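Local structure of SAM-dependent methyltransferase (Thiobacillus denitrificans, 5EPE) at residues S47-C52 with K76-A81; L67-T72 with F90-A95. The protein binds S-adenosyl-L-homocysteine in a Rossmann-like methyltransferase domain and probably transfers methyl groups from S-adenosylmethionine to a substrate not identified here. All coordinates share one frame; numbering follows the deposited sequence.

Interaction 1 (S47-C52 with K76-A81); sequences SGEMLC and KRRAEA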
ATOM      1  N   SER A  47      11.555 -17.363  41.965  1.00 23.79           N
ATOM      2  CA  SER A  47      12.643 -17.209  42.925  1.00 25.34           C
ATOM      3  C   SER A  47      12.279 -16.201  44.036  1.00 25.40           C
ATOM      4  O   SER A  47      13.160 -15.711  44.755  1.00 25.91           O
ATOM      5  CB  SER A  47      13.970 -16.910  42.207  1.00 25.70           C
ATOM      6  OG  SER A  47      14.385 -18.032  41.420  1.00 26.07           O
ATOM      7  N   GLY A  48      10.974 -15.908  44.146  1.00 24.79           N
ATOM      8  CA  GLY A  48      10.396 -15.159  45.246  1.00 25.70           C
ATOM      9  C   GLY A  48      10.717 -13.700  45.216  1.00 25.98           C
ATOM     10  O   GLY A  48      10.549 -13.027  46.221  1.00 26.08           O
ATOM     11  N   GLU A  49      11.129 -13.175  44.058  1.00 24.53           N
ATOM     12  CA  GLU A  49      11.609 -11.807  44.041  1.00 25.11           C
ATOM     13  C   GLU A  49      10.474 -10.813  44.368  1.00 24.17           C
ATOM     14  O   GLU A  49      10.693  -9.812  45.097  1.00 24.19           O
ATOM     15  CB  GLU A  49      12.295 -11.463  42.733  1.00 25.01           C
ATOM     16  CG  GLU A  49      12.997 -10.110  42.760  1.00 26.29           C
ATOM     17  CD  GLU A  49      14.290 -10.060  43.597  1.00 28.14           C
ATOM     18  OE1 GLU A  49      14.720 -11.094  44.168  1.00 27.86           O
ATOM     19  OE2 GLU A  49      14.914  -8.942  43.649  1.00 29.56           O
HETATM   20  N   MSE A  50       9.289 -11.076  43.842  1.00 23.45           N
HETATM   21  CA  MSE A  50       8.153 -10.204  44.100  1.00 24.52           C
HETATM   22  C   MSE A  50       7.800 -10.170  45.585  1.00 24.49           C
HETATM   23  O   MSE A  50       7.752  -9.113  46.173  1.00 25.27           O
HETATM   24  CB  MSE A  50       6.943 -10.690  43.278  1.00 24.94           C
HETATM   25  CG  MSE A  50       5.844  -9.673  43.453  1.00 27.87           C
HETATM   26 SE   MSE A  50       4.356 -10.210  42.207  1.00 32.65          SE
HETATM   27  CE  MSE A  50       3.448 -11.395  43.350  1.00 31.10           C
ATOM     28  N   LEU A  51       7.546 -11.323  46.179  1.00 24.47           N
ATOM     29  CA  LEU A  51       7.299 -11.356  47.630  1.00 25.88           C
ATOM     30  C   LEU A  51       8.432 -10.777  48.484  1.00 26.03           C
ATOM     31  O   LEU A  51       8.144  -9.997  49.382  1.00 26.66           O
ATOM     32  CB  LEU A  51       6.957 -12.765  48.114  1.00 26.85           C
ATOM     33  CG  LEU A  51       5.596 -13.239  47.644  1.00 27.40           C
ATOM     34  CD1 LEU A  51       5.401 -14.697  48.015  1.00 28.23           C
ATOM     35  CD2 LEU A  51       4.453 -12.419  48.240  1.00 29.51           C
ATOM     36  N   CYS A  52       9.697 -11.120  48.206  1.00 25.53           N
ATOM     37  CA  CYS A  52      10.796 -10.651  49.038  1.00 26.57           C
ATOM     38  C   CYS A  52      10.943  -9.116  48.979  1.00 26.96           C
ATOM     39  O   CYS A  52      11.115  -8.482  50.026  1.00 27.04           O
ATOM     40  CB  CYS A  52      12.117 -11.304  48.676  1.00 27.30           C
ATOM     41  SG  CYS A  52      12.103 -13.062  49.094  1.00 29.08           S
ATOM     42  N   LYS A  76      13.979 -18.797  49.306  1.00 29.38           N
ATOM     43  CA  LYS A  76      14.321 -18.863  50.753  1.00 32.49           C
ATOM     44  C   LYS A  76      15.658 -18.161  51.077  1.00 32.35           C
ATOM     45  O   LYS A  76      15.749 -17.403  52.046  1.00 33.08           O
ATOM     46  CB  LYS A  76      14.361 -20.311  51.174  1.00 35.39           C
ATOM     47  CG  LYS A  76      12.994 -20.973  51.223  1.00 36.88           C
ATOM     48  CD  LYS A  76      13.208 -22.464  51.482  1.00 40.36           C
ATOM     49  CE  LYS A  76      11.930 -23.264  51.658  1.00 42.58           C
ATOM     50  NZ  LYS A  76      11.047 -22.691  52.731  1.00 44.99           N
ATOM     51  N   ARG A  77      16.674 -18.338  50.234  1.00 31.89           N
ATOM     52  CA  ARG A  77      17.931 -17.596  50.424  1.00 32.89           C
ATOM     53  C   ARG A  77      17.755 -16.091  50.239  1.00 32.43           C
ATOM     54  O   ARG A  77      18.384 -15.290  50.952  1.00 32.25           O
ATOM     55  CB  ARG A  77      19.012 -18.090  49.482  1.00 33.71           C
ATOM     56  CG  ARG A  77      19.511 -19.470  49.800  1.00 35.75           C
ATOM     57  CD  ARG A  77      20.860 -19.715  49.136  1.00 37.30           C
ATOM     58  NE  ARG A  77      20.683 -19.973  47.692  1.00 37.01           N
ATOM     59  CZ  ARG A  77      20.448 -21.182  47.170  1.00 38.55           C
ATOM     60  NH1 ARG A  77      20.372 -22.269  47.933  1.00 41.11           N
ATOM     61  NH2 ARG A  77      20.305 -21.328  45.876  1.00 39.13           N
ATOM     62  N   ARG A  78      16.892 -15.717  49.292  1.00 30.55           N
ATOM     63  CA  ARG A  78      16.604 -14.309  49.021  1.00 30.54           C
ATOM     64  C   ARG A  78      15.941 -13.622  50.248  1.00 31.13           C
ATOM     65  O   ARG A  78      16.327 -12.498  50.626  1.00 31.65           O
ATOM     66  CB  ARG A  78      15.722 -14.180  47.770  1.00 29.07           C
ATOM     67  CG  ARG A  78      15.642 -12.779  47.201  1.00 29.17           C
ATOM     68  CD  ARG A  78      16.987 -12.226  46.743  1.00 29.95           C
ATOM     69  NE  ARG A  78      16.748 -10.963  46.048  1.00 28.94           N
ATOM     70  CZ  ARG A  78      17.549  -9.902  46.054  1.00 30.59           C
ATOM     71  NH1 ARG A  78      18.697  -9.910  46.727  1.00 31.96           N
ATOM     72  NH2 ARG A  78      17.183  -8.789  45.404  1.00 30.11           N
ATOM     73  N   ALA A  79      14.983 -14.313  50.873  1.00 31.04           N
ATOM     74  CA  ALA A  79      14.254 -13.749  52.009  1.00 32.79           C
ATOM     75  C   ALA A  79      15.208 -13.552  53.202  1.00 35.68           C
ATOM     76  O   ALA A  79      15.141 -12.556  53.922  1.00 36.44           O
ATOM     77  CB  ALA A  79      13.094 -14.666  52.410  1.00 33.32           C
ATOM     78  N   GLU A  80      16.089 -14.505  53.386  1.00 36.75           N
ATOM     79  CA  GLU A  80      17.141 -14.358  54.401  1.00 40.84           C
ATOM     80  C   GLU A  80      18.026 -13.157  54.059  1.00 41.07           C
ATOM     81  O   GLU A  80      18.294 -12.340  54.912  1.00 41.31           O
ATOM     82  CB  GLU A  80      18.010 -15.608  54.473  1.00 42.25           C
ATOM     83  CG  GLU A  80      17.378 -16.771  55.207  1.00 46.19           C
ATOM     84  N   ALA A  81      18.484 -13.062  52.812  1.00 39.86           N
ATOM     85  CA  ALA A  81      19.409 -12.025  52.412  1.00 40.46           C
ATOM     86  C   ALA A  81      18.789 -10.628  52.604  1.00 41.07           C
ATOM     87  O   ALA A  81      19.503  -9.665  52.944  1.00 42.23           O
ATOM     88  CB  ALA A  81      19.779 -12.205  50.942  1.00 39.87           C
TER
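Glu49 and Arg78 reach each other through matching bends: in both, CG stands anti to the backbone N (chi1 -171° and -166°) and the chain then folds at chi2, which brings the carboxylate and guanidinium together across the two helices, on the side away from the sheet. The result is a side-on, two-pronged salt bridge. Arg78 NE donates to Glu49 OE1 at 2.8 Å and Arg78 NH2 to Glu49 OE2 at 2.9 Å, each carboxylate oxygen using its syn lone pair. Both bonds are fairly straight, and the two flat groups lie only 6° from coplanar; this double grip fixes the rotation of each group about its last bond. Arg15 also comes near the pair: its NH1 lies close to Arg78 NH2, and its side chain touches Glu49, so the carboxylate probably offsets the like charges of the two arginines.

Beneath the salt bridge the helices meet through small groups. Cys52 SG sits against the backbone of the facing helix, 3.6 Å from Ala79 N, and touches Ala79 CB at 3.8 Å. The aliphatic root of Arg78 flanks the same sulfur, with Arg78 CB 4.0 Å from Cys52 SG. Such short side chains let the backbones come close, Cys52 CA and Ala79 CA being 5.5 Å apart. Phe90 of strand 88-92 packs on Cys52 from the sheet. Neighbouring helices packed on one face of the parallel part of the sheet, the first starting at Gly48, its N-cap, from a glycine-rich turn after strand 39-43, are characteristic of the Rossmann-like methyltransferase fold.

Interaction 2 (L67-T72 with F90-A95); sequences LSQLFT and FIHGDA. With SAH (S-adenosyl-L-homocysteine), chain B.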
ATOM      1  N   LEU A  67       6.721 -24.907  41.827  1.00 29.83           N
ATOM      2  CA  LEU A  67       7.045 -26.295  41.504  1.00 31.75           C
ATOM      3  C   LEU A  67       8.560 -26.576  41.403  1.00 31.80           C
ATOM      4  O   LEU A  67       8.996 -27.741  41.514  1.00 33.15           O
ATOM      5  CB  LEU A  67       6.383 -26.663  40.167  1.00 32.63           C
ATOM      6  CG  LEU A  67       6.363 -28.111  39.724  1.00 34.64           C
ATOM      7  CD1 LEU A  67       5.759 -28.957  40.825  1.00 37.34           C
ATOM      8  CD2 LEU A  67       5.600 -28.274  38.411  1.00 34.88           C
ATOM      9  N   SER A  68       9.363 -25.549  41.147  1.00 30.29           N
ATOM     10  CA  SER A  68      10.819 -25.747  41.016  1.00 30.72           C
ATOM     11  C   SER A  68      11.493 -25.837  42.396  1.00 31.50           C
ATOM     12  O   SER A  68      11.344 -24.946  43.259  1.00 30.44           O
ATOM     13  CB  SER A  68      11.459 -24.575  40.250  1.00 29.56           C
ATOM     14  OG  SER A  68      12.880 -24.693  40.302  1.00 29.49           O
ATOM     15  N   GLN A  69      12.285 -26.877  42.586  1.00 33.36           N
ATOM     16  CA  GLN A  69      13.018 -27.036  43.825  1.00 35.18           C
ATOM     17  C   GLN A  69      14.111 -25.998  43.924  1.00 33.06           C
ATOM     18  O   GLN A  69      14.271 -25.333  44.950  1.00 32.18           O
ATOM     19  CB  GLN A  69      13.613 -28.448  43.915  1.00 39.35           C
ATOM     20  CG  GLN A  69      14.033 -28.772  45.331  1.00 43.75           C
ATOM     21  CD  GLN A  69      14.545 -30.207  45.501  1.00 48.34           C
ATOM     22  OE1 GLN A  69      13.892 -31.177  45.092  1.00 52.83           O
ATOM     23  NE2 GLN A  69      15.707 -30.344  46.123  1.00 50.28           N
ATOM     24  N   LEU A  70      14.840 -25.846  42.827  1.00 32.58           N
ATOM     25  CA  LEU A  70      15.895 -24.819  42.727  1.00 31.98           C
ATOM     26  C   LEU A  70      15.355 -23.419  43.064  1.00 29.91           C
ATOM     27  O   LEU A  70      15.891 -22.740  43.952  1.00 28.64           O
ATOM     28  CB  LEU A  70      16.546 -24.834  41.333  1.00 32.86           C
ATOM     29  CG  LEU A  70      17.644 -23.753  41.134  1.00 33.54           C
ATOM     30  CD1 LEU A  70      18.771 -23.915  42.157  1.00 35.06           C
ATOM     31  CD2 LEU A  70      18.191 -23.770  39.718  1.00 33.92           C
ATOM     32  N   PHE A  71      14.297 -23.010  42.370  1.00 28.24           N
ATOM     33  CA  PHE A  71      13.795 -21.640  42.536  1.00 27.67           C
ATOM     34  C   PHE A  71      13.210 -21.431  43.950  1.00 27.19           C
ATOM     35  O   PHE A  71      13.356 -20.366  44.539  1.00 27.07           O
ATOM     36  CB  PHE A  71      12.747 -21.243  41.476  1.00 27.33           C
ATOM     37  CG  PHE A  71      13.185 -21.385  40.021  1.00 28.45           C
ATOM     38  CD1 PHE A  71      14.536 -21.418  39.630  1.00 29.23           C
ATOM     39  CD2 PHE A  71      12.201 -21.448  39.014  1.00 29.06           C
ATOM     40  CE1 PHE A  71      14.895 -21.563  38.294  1.00 29.32           C
ATOM     41  CE2 PHE A  71      12.563 -21.575  37.666  1.00 29.54           C
ATOM     42  CZ  PHE A  71      13.915 -21.652  37.318  1.00 29.45           C
ATOM     43  N   THR A  72      12.582 -22.453  44.515  1.00 28.01           N
ATOM     44  CA  THR A  72      12.163 -22.416  45.919  1.00 28.63           C
ATOM     45  C   THR A  72      13.359 -22.172  46.878  1.00 29.37           C
ATOM     46  O   THR A  72      13.277 -21.322  47.779  1.00 28.67           O
ATOM     47  CB  THR A  72      11.363 -23.672  46.335  1.00 30.51           C
ATOM     48  OG1 THR A  72      10.129 -23.734  45.599  1.00 30.40           O
ATOM     49  CG2 THR A  72      11.029 -23.611  47.823  1.00 31.90           C
ATOM     50  N   PHE A  90       7.919 -19.640  51.558  1.00 33.53           N
ATOM     51  CA  PHE A  90       7.982 -20.297  50.243  1.00 31.92           C
ATOM     52  C   PHE A  90       7.794 -21.781  50.357  1.00 33.12           C
ATOM     53  O   PHE A  90       8.451 -22.440  51.215  1.00 33.27           O
ATOM     54  CB  PHE A  90       9.287 -19.962  49.563  1.00 30.97           C
ATOM     55  CG  PHE A  90       9.403 -18.515  49.314  1.00 30.65           C
ATOM     56  CD1 PHE A  90       8.703 -17.931  48.256  1.00 29.08           C
ATOM     57  CD2 PHE A  90      10.107 -17.700  50.191  1.00 31.35           C
ATOM     58  CE1 PHE A  90       8.752 -16.573  48.045  1.00 28.38           C
ATOM     59  CE2 PHE A  90      10.159 -16.337  49.972  1.00 30.70           C
ATOM     60  CZ  PHE A  90       9.478 -15.763  48.911  1.00 28.96           C
ATOM     61  N   ILE A  91       6.905 -22.312  49.521  1.00 32.57           N
ATOM     62  CA  ILE A  91       6.563 -23.708  49.587  1.00 34.51           C
ATOM     63  C   ILE A  91       6.895 -24.328  48.263  1.00 33.57           C
ATOM     64  O   ILE A  91       6.479 -23.813  47.216  1.00 30.30           O
ATOM     65  CB  ILE A  91       5.078 -23.920  49.886  1.00 36.97           C
ATOM     66  CG1 ILE A  91       4.759 -23.386  51.299  1.00 39.31           C
ATOM     67  CG2 ILE A  91       4.722 -25.394  49.781  1.00 38.63           C
ATOM     68  CD1 ILE A  91       3.279 -23.402  51.668  1.00 40.93           C
ATOM     69  N   HIS A  92       7.622 -25.457  48.317  1.00 33.71           N
ATOM     70  CA  HIS A  92       7.881 -26.222  47.105  1.00 33.74           C
ATOM     71  C   HIS A  92       6.705 -27.152  46.841  1.00 34.64           C
ATOM     72  O   HIS A  92       6.393 -28.020  47.650  1.00 34.76           O
ATOM     73  CB  HIS A  92       9.182 -27.010  47.153  1.00 35.25           C
ATOM     74  CG  HIS A  92       9.402 -27.861  45.947  1.00 35.12           C
ATOM     75  ND1 HIS A  92       9.885 -29.142  46.024  1.00 36.79           N
ATOM     76  CD2 HIS A  92       9.177 -27.623  44.635  1.00 34.15           C
ATOM     77  CE1 HIS A  92       9.973 -29.658  44.807  1.00 37.23           C
ATOM     78  NE2 HIS A  92       9.548 -28.752  43.942  1.00 34.90           N
ATOM     79  N   GLY A  93       6.049 -26.971  45.695  1.00 33.95           N
ATOM     80  CA  GLY A  93       4.915 -27.826  45.325  1.00 35.05           C
ATOM     81  C   GLY A  93       4.078 -27.341  44.157  1.00 34.27           C
ATOM     82  O   GLY A  93       4.348 -26.310  43.572  1.00 31.89           O
ATOM     83  N   ASP A  94       3.053 -28.130  43.830  1.00 35.77           N
ATOM     84  CA  ASP A  94       2.154 -27.862  42.719  1.00 36.16           C
ATOM     85  C   ASP A  94       1.062 -26.922  43.212  1.00 35.41           C
ATOM     86  O   ASP A  94       0.365 -27.253  44.154  1.00 35.12           O
ATOM     87  CB  ASP A  94       1.533 -29.177  42.268  1.00 39.00           C
ATOM     88  CG  ASP A  94       0.761 -29.069  40.944  1.00 40.08           C
ATOM     89  OD1 ASP A  94       0.424 -27.960  40.480  1.00 38.91           O
ATOM     90  OD2 ASP A  94       0.494 -30.145  40.344  1.00 43.11           O
ATOM     91  N   ALA A  95       0.901 -25.777  42.560  1.00 32.76           N
ATOM     92  CA  ALA A  95      -0.095 -24.797  42.974  1.00 32.29           C
ATOM     93  C   ALA A  95      -1.516 -25.016  42.389  1.00 33.37           C
ATOM     94  O   ALA A  95      -2.458 -24.251  42.702  1.00 33.14           O
ATOM     95  CB  ALA A  95       0.396 -23.410  42.630  1.00 30.77           C
TER
HETATM   96  N   SAH B 301       6.189 -15.437  39.025  1.00 27.69           N
HETATM   97  CA  SAH B 301       7.653 -15.797  38.914  1.00 27.50           C
HETATM   98  CB  SAH B 301       7.831 -17.038  38.061  1.00 27.52           C
HETATM   99  CG  SAH B 301       7.319 -16.990  36.610  1.00 26.82           C
HETATM  100  SD  SAH B 301       7.924 -18.324  35.607  1.00 26.97           S
HETATM  101  C   SAH B 301       8.498 -14.665  38.374  1.00 29.82           C
HETATM  102  O   SAH B 301       7.957 -13.756  37.715  1.00 30.71           O
HETATM  103  OXT SAH B 301       9.732 -14.622  38.566  1.00 25.42           O
HETATM  104  C5' SAH B 301       6.728 -19.676  35.801  1.00 29.06           C
HETATM  105  C4' SAH B 301       6.907 -20.363  37.158  1.00 29.51           C
HETATM  106  O4' SAH B 301       5.852 -21.314  37.365  1.00 30.11           O
HETATM  107  C3' SAH B 301       8.233 -21.129  37.313  1.00 29.71           C
HETATM  108  O3' SAH B 301       8.900 -20.627  38.486  1.00 27.86           O
HETATM  109  C2' SAH B 301       7.836 -22.598  37.490  1.00 29.49           C
HETATM  110  O2' SAH B 301       8.643 -23.278  38.440  1.00 29.92           O
HETATM  111  C1' SAH B 301       6.444 -22.448  38.039  1.00 28.17           C
HETATM  112  N9  SAH B 301       5.477 -23.547  37.885  1.00 27.24           N
HETATM  113  C8  SAH B 301       5.215 -24.264  36.750  1.00 28.21           C
HETATM  114  N7  SAH B 301       4.234 -25.116  36.949  1.00 28.61           N
HETATM  115  C5  SAH B 301       3.849 -24.924  38.281  1.00 27.38           C
HETATM  116  C6  SAH B 301       2.870 -25.540  39.105  1.00 27.23           C
HETATM  117  N6  SAH B 301       2.065 -26.512  38.619  1.00 27.72           N
HETATM  118  N1  SAH B 301       2.720 -25.123  40.388  1.00 26.62           N
HETATM  119  C2  SAH B 301       3.540 -24.149  40.849  1.00 26.14           C
HETATM  120  N3  SAH B 301       4.513 -23.520  40.159  1.00 26.15           N
HETATM  121  C4  SAH B 301       4.613 -23.952  38.858  1.00 26.60           C
HETATM  122  O   HOH W   1       8.502 -21.702  46.484  1.00 30.19           O
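His92 crosses to the 67-72 segment and is best followed outward from its CB, which lies against the Thr72 side chain, 3.7 Å from Thr72 OG1 and 3.9 Å from Thr72 CG2. With CG anti to the backbone N (chi1 176°), the ring reaches the turn ahead of helix 69-82, edge toward the Leu67 carbonyl. Its CD2 skirts that carbonyl, and CE1 lies 3.9 Å from Gln69 CB, which rests over a ring face in a CH-pi contact. At the tip, NE2 donates to Leu67 O at 2.7 Å; the oxygen lies in the ring plane, but the donor stands 60° out of the carbonyl plane and the N-H...O angle is a bent 134°. Were this histidine an alanine, Leu67 O would probably lose this donor and a gap would open beside Gln69 and Thr72.

Ser68 O takes both Thr72 N and Thr72 OG1, from opposite faces of its plane, while Ser68 OG caps the helix by accepting from Phe71 N. A water donates to Thr72 OG1 and to Ile91 O, bridging helix and strand.

S-adenosyl-L-homocysteine lies beside this junction. Leu67 CB packs on the adenine, 3.5 Å from its C4, and two nearly straight bonds read the purine edge: N6 of the ligand donates to Asp94 OD1 and Ala95 N donates to N1 of the ligand, each at 2.9 Å. Within the beta-alpha-beta unit of strand 61-66, helix 69-82 and strand 88-92, the contact joins the helix start to the end of strand 88-92, at the edge of this chain's sheet; Ile91 and, just past the strand, Gly93 make backbone bonds to strand 61-66.

Both contacts use helix 69-82, interaction 2 at its first turn and interaction 1 farther along, and their segments alternate in the sequence. Interaction 1 is the more buried, joining helix to helix by a charged pair above small apolar groups; interaction 2 is partly exposed, joins loop and helix start to a strand end, and relies on backbone carbonyls, a histidine ring, a bridging water and the ligand. They touch directly: Phe90 CE1 packs 3.5 Å from Gly48 CA, and Lys76 NZ probably donates a hydrogen bond to Phe90 O at 3.0 Å. Segments 67-72 and 90-95 contact the adenine directly, whereas segment 47-52 stands behind the ligand site: Ser47 OG is hydrogen-bonded to Gln74 and to His17, a ligand-binding residue.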